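Side-chain contacts in transglutaminase-like enzymes, putative cysteine protease (Cytophaga hutchinsonii, PDB 3ISR), which is a putative cysteine protease with a transglutaminase-like domain and probably cleaves peptide or amide bonds: residues Lys73-Glu76 with Asn77-Phe80; Ser163-Ser166 with Gln167-Ala170. All coordinates share one frame; numbering follows the deposited sequence.

Contact 1. Residues Lys73-Glu76 with Asn77-Phe80; sequences KATE and NTTF
Phe80 brings CE2 to within 4.2 Å of Ala74 CB, the methyl meeting the ring obliquely. The two residues flank the link from strand 69-74 to strand 78-96 in the N-terminal β-rich region, and a G1 beta bulge marks the turn, Asn77 and Thr78 both facing Val24. Asn77 has the left-handed backbone that such a bulge needs at its first position. Around the ring, Phe30 meets Phe80 edge-to-face and the Tyr22 ring meets it with the planes only moderately inclined; Ala74 and Phe80 are both buried against residues of strands 12-24 and 28-32, among them Val24 and Phe30.

At the bend Glu76 CG rests 3.7 Å from Asn77 ND2, a van der Waals contact between neighbours. Thr75 OG1 gives a weak hydrogen bond to Glu76 O. The firmer tie comes from Thr78, whose OG1 sits between its own N and carbonyl carbon (chi1 56°), a rotation that aims the hydroxyl back at the Thr75 carbonyl. Thr78 OG1 donates to Thr75 O over 2.6 Å, at a C=O...donor angle of 145°, the hydroxyl oxygen tilted 26° from the carbonyl plane.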
loop_
_atom_site.group_PDB
_atom_site.type_symbol
_atom_site.label_atom_id
_atom_site.label_comp_id
_atom_site.label_asym_id
_atom_site.label_seq_id
_atom_site.Cartn_x
_atom_site.Cartn_y
_atom_site.Cartn_z
ATOM N N LYS B 73 -28.751 16.554 11.623
ATOM C CA LYS B 73 -28.987 15.120 11.686
ATOM C C LYS B 73 -30.282 14.773 10.949
ATOM O O LYS B 73 -31.215 15.577 10.913
ATOM C CB LYS B 73 -28.978 14.607 13.137
ATOM C CG LYS B 73 -30.009 15.237 14.073
ATOM C CD LYS B 73 -29.838 14.746 15.517
ATOM C CE LYS B 73 -31.192 14.756 16.240
ATOM N NZ LYS B 73 -31.082 14.748 17.734
ATOM N N ALA B 74 -30.306 13.587 10.350
ATOM C CA ALA B 74 -31.432 13.144 9.547
ATOM C C ALA B 74 -31.876 11.749 9.987
ATOM O O ALA B 74 -31.048 10.896 10.282
ATOM C CB ALA B 74 -31.055 13.140 8.073
ATOM N N THR B 75 -33.182 11.522 10.031
ATOM C CA THR B 75 -33.710 10.230 10.480
ATOM C C THR B 75 -33.706 9.166 9.363
ATOM O O THR B 75 -33.703 9.495 8.169
ATOM C CB THR B 75 -35.094 10.377 11.185
ATOM O OG1 THR B 75 -35.917 9.240 10.893
ATOM C CG2 THR B 75 -35.810 11.619 10.722
ATOM N N GLU B 76 -33.674 7.898 9.761
ATOM C CA GLU B 76 -33.584 6.784 8.814
ATOM C C GLU B 76 -34.765 6.749 7.846
ATOM O O GLU B 76 -35.875 7.161 8.196
ATOM C CB GLU B 76 -33.455 5.434 9.545
ATOM C CG GLU B 76 -34.651 5.036 10.416
ATOM C CD GLU B 76 -34.535 5.524 11.863
ATOM O OE1 GLU B 76 -33.950 6.607 12.106
ATOM O OE2 GLU B 76 -35.036 4.812 12.763
ATOM N N ASN B 77 -34.504 6.261 6.633
ATOM C CA ASN B 77 -35.516 6.115 5.576
ATOM C C ASN B 77 -36.264 7.415 5.275
ATOM O O ASN B 77 -37.501 7.442 5.224
ATOM C CB ASN B 77 -36.501 4.975 5.888
ATOM C CG ASN B 77 -35.800 3.703 6.331
ATOM O OD1 ASN B 77 -34.948 3.161 5.621
ATOM N ND2 ASN B 77 -36.160 3.218 7.514
ATOM N N THR B 78 -35.497 8.490 5.098
ATOM C CA THR B 78 -36.031 9.776 4.655
ATOM C C THR B 78 -35.131 10.357 3.573
ATOM O O THR B 78 -34.038 9.853 3.315
ATOM C CB THR B 78 -36.117 10.809 5.801
ATOM O OG1 THR B 78 -34.822 10.975 6.393
ATOM C CG2 THR B 78 -37.153 10.386 6.873
ATOM N N THR B 79 -35.597 11.413 2.927
ATOM C CA THR B 79 -34.741 12.150 2.008
ATOM C C THR B 79 -34.774 13.612 2.404
ATOM O O THR B 79 -35.735 14.059 3.027
ATOM C CB THR B 79 -35.193 11.978 0.544
ATOM O OG1 THR B 79 -36.473 12.595 0.369
ATOM C CG2 THR B 79 -35.291 10.494 0.186
ATOM N N PHE B 80 -33.721 14.352 2.068
ATOM C CA PHE B 80 -33.742 15.813 2.232
ATOM C C PHE B 80 -32.885 16.464 1.155
ATOM O O PHE B 80 -32.031 15.810 0.575
ATOM C CB PHE B 80 -33.272 16.240 3.632
ATOM C CG PHE B 80 -31.780 16.088 3.847
ATOM C CD1 PHE B 80 -30.920 17.171 3.652
ATOM C CD2 PHE B 80 -31.241 14.867 4.236
ATOM C CE1 PHE B 80 -29.545 17.049 3.849
ATOM C CE2 PHE B 80 -29.853 14.723 4.421
ATOM C CZ PHE B 80 -29.011 15.823 4.227
#

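Contact 2. Residues Ser163-Ser166 with Gln167-Ala170; sequences STNS and QTSA
Thr164 lays its CB against the hydroxyl of Thr168, 3.4 Å from OG1, while its methyl meets the Thr168 methyl, CG2 to CG2 at 3.8 Å. The two side chains cross at about a right angle, each presenting a methyl to the other. The hydroxyl of Thr164 has its partner elsewhere: OG1 is hydrogen-bonded to Asp183 OD2 at the start of helix 181-194, against which Thr168 also packs.

Asn165 comes next and supplies most of the polar grip. Its backbone N points at Thr168 OG1, 3.0 Å away and almost perfectly straight at 179°. Beside its own N, with chi1 at -49°, the Thr168 hydroxyl is turned back toward the start of the loop, where it can accept this bond. From Asn165 to Thr168 the chain makes a type I beta turn, closed by Thr168 N to Asn165 O at 3.2 Å; the turn lies in the loop between strand 158-159 and helix 170-176 of the transglutaminase-like domain. The side chain of Asn165 folds over the same turn in an Asx-turn arrangement: OD1 accepts Gln167 N at 2.9 Å and, weakly, Thr168 N at 3.3 Å. Thus Thr168 N is shared between the backbone and side-chain oxygens of one residue. With chi1 at 58°, the amide of Asn165 lies between its N and carbonyl carbon, a position from which OD1 can reach these N-H groups.

Ser166 stands at the exposed corner, and its carbonyl has a weak hydrogen bond from Arg182. Gln167 sets its CB 3.4 Å from Asn165 OD1, then runs on extended to pack on Asp126 of the second subunit. Beyond the turn, Ser169 is the N-cap of helix 170-176, its N hydrogen-bonded to Asp172 OD2.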
loop_
_atom_site.group_PDB
_atom_site.type_symbol
_atom_site.label_atom_id
_atom_site.label_comp_id
_atom_site.label_asym_id
_atom_site.label_seq_id
_atom_site.Cartn_x
_atom_site.Cartn_y
_atom_site.Cartn_z
ATOM N N SER B 163 -12.396 7.451 -11.431
ATOM C CA SER B 163 -11.224 6.590 -11.336
ATOM C C SER B 163 -10.693 6.454 -9.897
ATOM O O SER B 163 -9.860 5.586 -9.622
ATOM C CB SER B 163 -10.101 7.124 -12.237
ATOM O OG SER B 163 -9.759 8.462 -11.873
ATOM N N THR B 164 -11.157 7.326 -8.998
ATOM C CA THR B 164 -10.684 7.347 -7.600
ATOM C C THR B 164 -11.856 7.411 -6.614
ATOM O O THR B 164 -13.008 7.470 -7.030
ATOM C CB THR B 164 -9.740 8.552 -7.348
ATOM O OG1 THR B 164 -10.433 9.766 -7.655
ATOM C CG2 THR B 164 -8.500 8.464 -8.237
ATOM N N ASN B 165 -11.553 7.401 -5.309
ATOM C CA ASN B 165 -12.559 7.518 -4.271
ATOM C C ASN B 165 -12.011 8.331 -3.101
ATOM O O ASN B 165 -10.913 8.887 -3.192
ATOM C CB ASN B 165 -13.051 6.128 -3.816
ATOM C CG ASN B 165 -11.921 5.226 -3.304
ATOM O OD1 ASN B 165 -10.966 5.680 -2.664
ATOM N ND2 ASN B 165 -12.045 3.936 -3.576
ATOM N N SER B 166 -12.762 8.409 -2.007
ATOM C CA SER B 166 -12.351 9.284 -0.910
ATOM C C SER B 166 -11.096 8.770 -0.189
ATOM O O SER B 166 -10.423 9.529 0.511
ATOM C CB SER B 166 -13.501 9.502 0.073
ATOM O OG SER B 166 -13.772 8.304 0.777
ATOM N N GLN B 167 -10.773 7.493 -0.368
ATOM C CA GLN B 167 -9.582 6.911 0.272
ATOM C C GLN B 167 -8.286 7.203 -0.472
ATOM O O GLN B 167 -7.197 7.096 0.102
ATOM C CB GLN B 167 -9.746 5.390 0.472
ATOM C CG GLN B 167 -10.860 5.023 1.457
ATOM C CD GLN B 167 -10.906 3.522 1.765
ATOM O OE1 GLN B 167 -10.095 2.740 1.261
ATOM N NE2 GLN B 167 -11.849 3.124 2.615
ATOM N N THR B 168 -8.403 7.563 -1.754
ATOM C CA THR B 168 -7.248 7.814 -2.613
ATOM C C THR B 168 -6.393 8.979 -2.122
ATOM O O THR B 168 -6.921 10.040 -1.731
ATOM C CB THR B 168 -7.713 8.114 -4.061
ATOM O OG1 THR B 168 -8.652 7.108 -4.494
ATOM C CG2 THR B 168 -6.558 8.164 -5.033
ATOM N N SER B 169 -5.077 8.806 -2.185
ATOM C CA SER B 169 -4.133 9.804 -1.679
ATOM C C SER B 169 -3.094 10.118 -2.731
ATOM O O SER B 169 -2.994 9.432 -3.759
ATOM C CB SER B 169 -3.421 9.236 -0.440
ATOM O OG SER B 169 -2.617 8.101 -0.782
ATOM N N ALA B 170 -2.265 11.124 -2.450
ATOM C CA ALA B 170 -1.150 11.449 -3.308
ATOM C C ALA B 170 -0.264 10.230 -3.589
ATOM O O ALA B 170 0.217 10.071 -4.713
ATOM C CB ALA B 170 -0.303 12.564 -2.708
#

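Overall arrangement
Following the chain from the N terminus, contact 1 comes first and closes the tight bend by which strand 69-74 gives way to the long strand 78-96, so it joins a four-stranded and a six-stranded antiparallel sheet, both completed by strands from near the C terminus. Contact 2 opens far later, after strand 158-159, and folds the loop leading into helix 170-176 back on itself beside helix 181-194, within the transglutaminase-like range. The two are in series: neither nests in the other nor crosses it. Their centres lie 27 Å apart and their nearest atoms about 17 Å, without touching, so each shapes a turn in a different part of the fold.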